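Local coordinates for protein NDP-rhamnosyltransferase (Saccharopolyspora spinosa, PDB 3TSA) that is a glycosyltransferase of the GT-B fold class, in which two Rossmann-like domains face each other across a cleft, at residues Ala218-Ile223 and Gly250-Ile255; Val7-Pro12 and Leu119-Ala124; Tyr199-Gly204 and Ala299-Arg304. All blocks are in the same frame, centred on the assembly; numbering follows the deposited sequence.

In the fold
Contacts 1 and 2 each pair neighbouring parallel strands, but in different sheets: contact 1 in the six-stranded sheet, contact 2 in the seven-stranded one, on opposite sides of the chain's centre with their own centres about 34 Å apart. Contact 2 is buried throughout, contact 1 except at its more open N-terminal end. Contact 1 runs in full strand pairing with a salt bridge on one face, whereas contact 2 leaves the strands after one bridge and passes to a loop fastened by an aspartate. Contact 3 is only partly buried. It sets a loop that follows the seven-stranded sheet against helix 296-304, which belongs with the six-stranded one, through aromatic packing, a shared hydroxyl and a water.

Contact 1: Ala218-Ile223 and Gly250-Ile255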
loop_
_atom_site.group_PDB
_atom_site.type_symbol
_atom_site.label_atom_id
_atom_site.label_comp_id
_atom_site.label_asym_id
_atom_site.label_seq_id
_atom_site.Cartn_x
_atom_site.Cartn_y
_atom_site.Cartn_z
ATOM N N ALA A 218 -13.395 23.573 -21.452
ATOM C CA ALA A 218 -12.212 24.388 -21.198
ATOM C C ALA A 218 -10.953 23.594 -21.495
ATOM O O ALA A 218 -11.020 22.364 -21.601
ATOM C CB ALA A 218 -12.163 24.862 -19.733
ATOM N N ARG A 219 -9.834 24.292 -21.591
ATOM C CA ARG A 219 -8.503 23.619 -21.828
ATOM C C ARG A 219 -7.899 23.384 -20.442
ATOM O O ARG A 219 -7.452 24.361 -19.763
ATOM C CB ARG A 219 -7.623 24.625 -22.597
ATOM C CG ARG A 219 -8.350 25.277 -23.781
ATOM C CD ARG A 219 -8.926 24.121 -24.748
ATOM N NE ARG A 219 -7.855 23.336 -25.404
ATOM C CZ ARG A 219 -7.030 23.773 -26.357
ATOM N NH1 ARG A 219 -6.136 22.939 -26.913
ATOM N NH2 ARG A 219 -7.109 25.023 -26.803
ATOM N N ARG A 220 -7.927 22.138 -19.981
ATOM C CA ARG A 220 -7.585 21.890 -18.590
ATOM C C ARG A 220 -6.062 21.734 -18.450
ATOM O O ARG A 220 -5.434 20.896 -19.127
ATOM C CB ARG A 220 -8.313 20.625 -18.112
ATOM C CG ARG A 220 -8.108 20.358 -16.654
ATOM C CD ARG A 220 -9.131 19.286 -16.112
ATOM N NE ARG A 220 -10.507 19.736 -16.028
ATOM C CZ ARG A 220 -11.521 18.921 -15.750
ATOM N NH1 ARG A 220 -11.268 17.645 -15.544
ATOM N NH2 ARG A 220 -12.764 19.347 -15.714
ATOM N N VAL A 221 -5.449 22.555 -17.604
ATOM C CA VAL A 221 -4.023 22.573 -17.376
ATOM C C VAL A 221 -3.847 22.260 -15.901
ATOM O O VAL A 221 -4.397 22.967 -15.040
ATOM C CB VAL A 221 -3.515 24.010 -17.665
ATOM C CG1 VAL A 221 -2.019 24.227 -17.198
ATOM C CG2 VAL A 221 -3.648 24.291 -19.168
ATOM N N CYS A 222 -3.062 21.218 -15.556
ATOM C CA CYS A 222 -2.787 20.957 -14.150
ATOM C C CYS A 222 -1.429 21.575 -13.743
ATOM O O CYS A 222 -0.420 21.301 -14.416
ATOM C CB CYS A 222 -2.786 19.447 -13.878
ATOM S SG CYS A 222 -2.271 18.936 -12.206
ATOM N N ILE A 223 -1.371 22.233 -12.593
ATOM C CA ILE A 223 -0.140 22.755 -12.018
ATOM C C ILE A 223 0.084 21.925 -10.789
ATOM O O ILE A 223 -0.759 21.913 -9.874
ATOM C CB ILE A 223 -0.267 24.274 -11.647
ATOM C CG1 ILE A 223 -0.506 25.085 -12.905
ATOM C CG2 ILE A 223 0.979 24.701 -10.829
ATOM C CD1 ILE A 223 -1.000 26.540 -12.505
ATOM N N GLY A 250 -9.306 30.443 -22.428
ATOM C CA GLY A 250 -9.673 29.064 -22.652
ATOM C C GLY A 250 -9.370 28.169 -21.454
ATOM O O GLY A 250 -10.017 27.153 -21.301
ATOM N N VAL A 251 -8.434 28.579 -20.596
ATOM C CA VAL A 251 -7.809 27.637 -19.652
ATOM C C VAL A 251 -8.572 27.494 -18.357
ATOM O O VAL A 251 -9.117 28.500 -17.814
ATOM C CB VAL A 251 -6.277 28.020 -19.339
ATOM C CG1 VAL A 251 -5.758 27.259 -18.073
ATOM C CG2 VAL A 251 -5.407 27.814 -20.554
ATOM N N GLU A 252 -8.692 26.251 -17.888
ATOM C CA GLU A 252 -9.090 25.955 -16.542
ATOM C C GLU A 252 -7.848 25.377 -15.852
ATOM O O GLU A 252 -7.387 24.376 -16.272
ATOM C CB GLU A 252 -10.146 24.831 -16.596
ATOM C CG GLU A 252 -10.608 24.488 -15.235
ATOM C CD GLU A 252 -11.768 23.514 -15.287
ATOM O OE1 GLU A 252 -12.861 23.932 -15.828
ATOM O OE2 GLU A 252 -11.569 22.368 -14.798
ATOM N N ALA A 253 -7.398 25.988 -14.770
ATOM C CA ALA A 253 -6.179 25.553 -14.022
ATOM C C ALA A 253 -6.553 24.625 -12.884
ATOM O O ALA A 253 -7.415 24.975 -12.082
ATOM C CB ALA A 253 -5.432 26.798 -13.486
ATOM N N VAL A 254 -6.041 23.386 -12.835
ATOM C CA VAL A 254 -6.306 22.527 -11.666
ATOM C C VAL A 254 -5.035 22.562 -10.858
ATOM O O VAL A 254 -3.989 22.169 -11.367
ATOM C CB VAL A 254 -6.678 21.029 -12.040
ATOM C CG1 VAL A 254 -6.737 20.119 -10.799
ATOM C CG2 VAL A 254 -8.002 20.964 -12.807
ATOM N N ILE A 255 -5.107 23.058 -9.622
ATOM C CA ILE A 255 -3.855 23.333 -8.865
ATOM C C ILE A 255 -3.699 22.280 -7.789
ATOM O O ILE A 255 -4.561 22.122 -6.885
ATOM C CB ILE A 255 -3.838 24.753 -8.240
ATOM C CG1 ILE A 255 -3.843 25.822 -9.314
ATOM C CG2 ILE A 255 -2.548 24.984 -7.498
ATOM C CD1 ILE A 255 -4.442 27.153 -8.837
#
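Arg220 and Glu252 both set CG anti to the backbone N (chi1 -175° and -179°). The parallel register puts the two on one face of the sheet, and the shared torsion lays them alongside each other, both running in one direction. A later bend in the arginine, at chi3, turns its guanidinium to lie only 26° from the plane of the carboxylate. Arg220 NE stands 3.1 Å from Glu252 OE2 in a salt bridge whose hydrogen bond is weak. The firmer polar hold on this guanidinium comes from NH1, which bonds to Thr286 OG1 and to the carbonyl of Trp211. Lower down, Arg220 CD rests on Val254 CG2 at 3.9 Å, a greasy floor beneath the charged pair.

Val221 and Val251 share the other face, where CG2 of Val221 meets CG1 of Val251 at 3.8 Å. Further along, Ile223 and Ile255 both lean on Val242 of helix 236-246, which covers this face. Arg219 points to this side too, but its tip leaves for Glu288 and the carbonyl of Leu354.

Between the faces the backbones bond continuously. Arg219 N gives to Gly250 O at 2.9 Å, Val254 N gives to Val221 O at 2.8 Å, and Ile223 N closes on Val254 O. Arg220 and Cys222 turn their backbone groups the other way, so strand 219-224 is bonded along both edges. Two adjacent parallel strands with helices in the intervening chain make a beta-alpha-beta crossover, the repeating unit of the Rossmann-like sheets in the GT-B fold.

Contact 2: Val7-Pro12 and Leu119-Ala124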
loop_
_atom_site.group_PDB
_atom_site.type_symbol
_atom_site.label_atom_id
_atom_site.label_comp_id
_atom_site.label_asym_id
_atom_site.label_seq_id
_atom_site.Cartn_x
_atom_site.Cartn_y
_atom_site.Cartn_z
ATOM N N VAL A 7 16.268 0.957 1.560
ATOM C CA VAL A 7 17.103 2.011 2.111
ATOM C C VAL A 7 16.967 3.216 1.187
ATOM O O VAL A 7 17.665 3.303 0.177
ATOM C CB VAL A 7 18.547 1.557 2.124
ATOM C CG1 VAL A 7 19.449 2.572 2.758
ATOM C CG2 VAL A 7 18.656 0.201 2.856
ATOM N N PRO A 8 15.980 4.106 1.468
ATOM C CA PRO A 8 15.800 5.242 0.624
ATOM C C PRO A 8 16.532 6.445 1.191
ATOM O O PRO A 8 16.950 6.428 2.366
ATOM C CB PRO A 8 14.298 5.435 0.671
ATOM C CG PRO A 8 13.924 4.961 2.081
ATOM C CD PRO A 8 14.825 3.856 2.369
ATOM N N LEU A 9 16.721 7.469 0.360
ATOM C CA LEU A 9 17.119 8.775 0.853
ATOM C C LEU A 9 15.932 9.372 1.580
ATOM O O LEU A 9 14.778 9.026 1.259
ATOM C CB LEU A 9 17.385 9.706 -0.316
ATOM C CG LEU A 9 18.766 9.966 -0.887
ATOM C CD1 LEU A 9 18.529 11.146 -1.846
ATOM C CD2 LEU A 9 19.803 10.202 0.159
ATOM N N PRO A 10 16.181 10.271 2.559
ATOM C CA PRO A 10 15.016 10.787 3.255
ATOM C C PRO A 10 14.254 11.810 2.440
ATOM O O PRO A 10 13.986 12.878 2.939
ATOM C CB PRO A 10 15.596 11.457 4.495
ATOM C CG PRO A 10 17.003 11.827 4.094
ATOM C CD PRO A 10 17.445 10.870 3.034
ATOM N N TYR A 11 13.896 11.501 1.198
ATOM C CA TYR A 11 12.983 12.320 0.447
ATOM C C TYR A 11 11.796 11.486 -0.008
ATOM O O TYR A 11 11.981 10.448 -0.712
ATOM C CB TYR A 11 13.645 12.935 -0.766
ATOM C CG TYR A 11 14.860 13.719 -0.386
ATOM C CD1 TYR A 11 14.762 14.937 0.273
ATOM C CD2 TYR A 11 16.108 13.218 -0.671
ATOM C CE1 TYR A 11 15.933 15.662 0.612
ATOM C CE2 TYR A 11 17.243 13.895 -0.351
ATOM C CZ TYR A 11 17.166 15.098 0.284
ATOM O OH TYR A 11 18.366 15.684 0.564
ATOM N N PRO A 12 10.582 11.957 0.314
ATOM C CA PRO A 12 9.376 11.207 -0.039
ATOM C C PRO A 12 9.300 10.788 -1.474
ATOM O O PRO A 12 8.894 9.628 -1.699
ATOM C CB PRO A 12 8.240 12.191 0.305
ATOM C CG PRO A 12 8.770 12.893 1.485
ATOM C CD PRO A 12 10.229 13.213 0.995
ATOM N N LEU A 119 17.410 -3.063 -1.126
ATOM C CA LEU A 119 16.927 -2.287 -2.258
ATOM C C LEU A 119 17.207 -0.838 -1.869
ATOM O O LEU A 119 16.633 -0.313 -0.910
ATOM C CB LEU A 119 15.428 -2.523 -2.391
ATOM C CG LEU A 119 14.798 -1.712 -3.522
ATOM C CD1 LEU A 119 15.408 -2.038 -4.884
ATOM C CD2 LEU A 119 13.313 -1.972 -3.556
ATOM N N VAL A 120 18.112 -0.199 -2.597
ATOM C CA VAL A 120 18.751 1.003 -2.105
ATOM C C VAL A 120 18.569 2.102 -3.101
ATOM O O VAL A 120 18.867 1.897 -4.293
ATOM C CB VAL A 120 20.257 0.677 -1.930
ATOM C CG1 VAL A 120 21.048 1.931 -1.501
ATOM C CG2 VAL A 120 20.400 -0.453 -0.828
ATOM N N ASP A 121 18.079 3.284 -2.666
ATOM C CA ASP A 121 18.071 4.444 -3.562
ATOM C C ASP A 121 19.492 4.734 -4.095
ATOM O O ASP A 121 20.456 4.667 -3.341
ATOM C CB ASP A 121 17.524 5.593 -2.710
ATOM C CG ASP A 121 17.582 6.993 -3.360
ATOM O OD1 ASP A 121 18.351 7.354 -4.260
ATOM O OD2 ASP A 121 16.840 7.845 -2.797
ATOM N N VAL A 122 19.619 5.081 -5.391
ATOM C CA VAL A 122 20.956 5.346 -5.975
ATOM C C VAL A 122 21.774 6.300 -5.179
ATOM O O VAL A 122 22.997 6.099 -5.072
ATOM C CB VAL A 122 20.876 5.857 -7.450
ATOM C CG1 VAL A 122 22.140 6.510 -7.814
ATOM C CG2 VAL A 122 20.749 4.632 -8.351
ATOM N N CYS A 123 21.155 7.329 -4.602
ATOM C CA CYS A 123 21.903 8.271 -3.753
ATOM C C CYS A 123 22.055 7.891 -2.275
ATOM O O CYS A 123 22.842 8.533 -1.566
ATOM C CB CYS A 123 21.213 9.579 -3.763
ATOM S SG CYS A 123 21.342 10.392 -5.416
ATOM N N ALA A 124 21.378 6.828 -1.815
ATOM C CA ALA A 124 21.481 6.486 -0.402
ATOM C C ALA A 124 22.729 5.636 -0.167
ATOM O O ALA A 124 22.679 4.406 -0.078
ATOM C CB ALA A 124 20.196 5.785 0.070
#
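Val7 lies beside Val120 in the single parallel bridge of this contact, with Val7 CB 4.0 Å from Val120 CG2, and two backbone bonds frame the pair: Val7 N to Leu119 O and Asp121 N to Val7 O. The tightest packing comes one step on. Asp121, with CG anti to its own N (chi1 172°), reaches across to Leu9, and OD2 takes the Leu9 N-H at 3.2 Å from above the carboxylate plane while pressing to 3.1 Å from Leu9 CB. His14 ND1 bonds to the same oxygen. Asp121 OD1 accepts from Cys123 N at 2.8 Å, an Asx turn, so three nitrogens fix the carboxylate's rotation. Leu9 CD1 adds to this buried side against Cys123 CB, 3.7 Å away, and Ala124 CB packs 3.5 Å from Val7 O.

Beyond Leu9 the contact loosens. Pro10, the centre of an inverse gamma turn, and Tyr11, the N-cap of the next helix, carry the chain away from 119-124 into a partly exposed region beside helix 38-46. Adjacent parallel strands that end together, each running on into a loop that leads to a helix, are characteristic of the C-terminal strand edge of a Rossmann-like domain.

Contact 3: Tyr199-Gly204 and Ala299-Arg304; sequences YVPYNG and AFTATR
Tyr199 meets Phe300 first, with its CG anti to the backbone N (chi1 178°), which lays the ring against the helix. Phe300 CB sits over the centre of one face, 3.6 Å from the centroid of the Tyr199 ring, as a CH-pi contact. The Phe300 ring then turns its edge to that face in a T-shaped pair, planes at 81°. The phenol oxygen lies near Thr301, with Tyr199 OH 3.1 Å from Thr301 OG1, while at the backbone end a water bridges the loop and the helix: it donates to Tyr199 O at 2.6 Å and accepts from Arg304 NE.

After Val200, which turns away, Pro201 returns to the helix, its CB 3.5 Å from Thr301 OG1 and its CG against Arg304 CG at 4.2 Å, the two side chains crossing at about a right angle. Tyr202 again turns off. Asn203 and Thr301 then approach from opposite directions: Asn203 ND2 gives a straight hydrogen bond to Thr301 OG1, 3.0 Å long at 169°, with the oxygen in the amide plane, and OD1 accepts from Asn281 N, which settles which way round the amide sits.

Thr301 OG1 also bonds to the carbonyl of Gly297 one turn back, so the hydroxyl probably spends its proton inside the helix and offers its oxygen to the loop, joining the two halves of the molecule by a directional polar bond as well as by aromatic packing.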
loop_
_atom_site.group_PDB
_atom_site.type_symbol
_atom_site.label_atom_id
_atom_site.label_comp_id
_atom_site.label_asym_id
_atom_site.label_seq_id
_atom_site.Cartn_x
_atom_site.Cartn_y
_atom_site.Cartn_z
ATOM N N TYR A 199 7.420 2.264 -14.912
ATOM C CA TYR A 199 6.895 3.245 -13.932
ATOM C C TYR A 199 5.403 2.931 -13.762
ATOM O O TYR A 199 4.679 2.883 -14.766
ATOM C CB TYR A 199 7.121 4.690 -14.478
ATOM C CG TYR A 199 6.536 5.674 -13.480
ATOM C CD1 TYR A 199 7.159 5.868 -12.211
ATOM C CD2 TYR A 199 5.342 6.284 -13.737
ATOM C CE1 TYR A 199 6.573 6.678 -11.237
ATOM C CE2 TYR A 199 4.777 7.155 -12.791
ATOM C CZ TYR A 199 5.374 7.322 -11.552
ATOM O OH TYR A 199 4.712 8.157 -10.614
ATOM N N VAL A 200 4.955 2.814 -12.498
ATOM C CA VAL A 200 3.521 2.678 -12.201
ATOM C C VAL A 200 3.198 3.923 -11.421
ATOM O O VAL A 200 3.805 4.179 -10.399
ATOM C CB VAL A 200 3.282 1.474 -11.301
ATOM C CG1 VAL A 200 1.804 1.466 -10.842
ATOM C CG2 VAL A 200 3.542 0.234 -12.117
ATOM N N PRO A 201 2.220 4.690 -11.894
ATOM C CA PRO A 201 1.981 5.921 -11.160
ATOM C C PRO A 201 1.543 5.587 -9.740
ATOM O O PRO A 201 0.662 4.734 -9.508
ATOM C CB PRO A 201 0.882 6.629 -11.988
ATOM C CG PRO A 201 1.163 6.169 -13.385
ATOM C CD PRO A 201 1.522 4.662 -13.194
ATOM N N TYR A 202 2.244 6.141 -8.785
ATOM C CA TYR A 202 1.807 6.128 -7.411
ATOM C C TYR A 202 2.043 7.492 -6.947
ATOM O O TYR A 202 3.189 7.936 -6.843
ATOM C CB TYR A 202 2.631 5.175 -6.519
ATOM C CG TYR A 202 2.215 5.299 -5.079
ATOM C CD1 TYR A 202 0.906 4.942 -4.680
ATOM C CD2 TYR A 202 3.087 5.851 -4.127
ATOM C CE1 TYR A 202 0.520 5.115 -3.326
ATOM C CE2 TYR A 202 2.719 6.050 -2.736
ATOM C CZ TYR A 202 1.389 5.617 -2.373
ATOM O OH TYR A 202 0.944 5.828 -1.059
ATOM N N ASN A 203 0.929 8.163 -6.640
ATOM C CA ASN A 203 0.981 9.529 -6.165
ATOM C C ASN A 203 0.272 9.680 -4.808
ATOM O O ASN A 203 -0.333 10.740 -4.534
ATOM C CB ASN A 203 0.267 10.440 -7.164
ATOM C CG ASN A 203 0.453 10.027 -8.618
ATOM O OD1 ASN A 203 -0.529 9.720 -9.314
ATOM N ND2 ASN A 203 1.686 10.091 -9.096
ATOM N N GLY A 204 0.286 8.629 -3.989
ATOM C CA GLY A 204 -0.300 8.706 -2.653
ATOM C C GLY A 204 -1.726 8.172 -2.725
ATOM O O GLY A 204 -2.229 7.808 -3.789
ATOM N N ALA A 299 6.060 14.042 -13.178
ATOM C CA ALA A 299 6.445 14.032 -14.625
ATOM C C ALA A 299 6.277 12.653 -15.257
ATOM O O ALA A 299 5.818 12.553 -16.404
ATOM C CB ALA A 299 7.879 14.545 -14.788
ATOM N N PHE A 300 6.671 11.594 -14.548
ATOM C CA PHE A 300 6.548 10.277 -15.120
ATOM C C PHE A 300 5.069 9.868 -15.186
ATOM O O PHE A 300 4.679 9.120 -16.087
ATOM C CB PHE A 300 7.386 9.245 -14.334
ATOM C CG PHE A 300 8.858 9.304 -14.608
ATOM C CD1 PHE A 300 9.474 10.342 -15.337
ATOM C CD2 PHE A 300 9.647 8.315 -14.096
ATOM C CE1 PHE A 300 10.921 10.328 -15.561
ATOM C CE2 PHE A 300 11.016 8.268 -14.362
ATOM C CZ PHE A 300 11.653 9.313 -15.055
ATOM N N THR A 301 4.232 10.374 -14.267
ATOM C CA THR A 301 2.809 10.053 -14.340
ATOM C C THR A 301 2.253 10.729 -15.584
ATOM O O THR A 301 1.510 10.105 -16.346
ATOM C CB THR A 301 2.055 10.514 -13.094
ATOM O OG1 THR A 301 2.483 9.734 -11.980
ATOM C CG2 THR A 301 0.562 10.389 -13.239
ATOM N N ALA A 302 2.592 12.030 -15.778
ATOM C CA ALA A 302 2.173 12.726 -16.969
ATOM C C ALA A 302 2.674 11.952 -18.229
ATOM O O ALA A 302 1.872 11.712 -19.155
ATOM C CB ALA A 302 2.636 14.195 -16.975
ATOM N N THR A 303 3.950 11.574 -18.235
ATOM C CA THR A 303 4.585 11.008 -19.459
ATOM C C THR A 303 3.910 9.641 -19.746
ATOM O O THR A 303 3.475 9.379 -20.888
ATOM C CB THR A 303 6.076 10.874 -19.238
ATOM O OG1 THR A 303 6.566 12.197 -19.184
ATOM C CG2 THR A 303 6.739 10.204 -20.460
ATOM N N ARG A 304 3.707 8.859 -18.689
ATOM C CA ARG A 304 2.985 7.554 -18.798
ATOM C C ARG A 304 1.613 7.675 -19.479
ATOM O O ARG A 304 1.201 6.818 -20.294
ATOM C CB ARG A 304 2.911 6.853 -17.406
ATOM C CG ARG A 304 2.084 5.590 -17.400
ATOM C CD ARG A 304 2.574 4.480 -18.348
ATOM N NE ARG A 304 1.633 3.350 -18.310
ATOM C CZ ARG A 304 0.547 3.240 -19.071
ATOM N NH1 ARG A 304 0.241 4.181 -19.976
ATOM N NH2 ARG A 304 -0.240 2.166 -18.922
HETATM O O HOH W 1 2.577 1.750 -15.865
#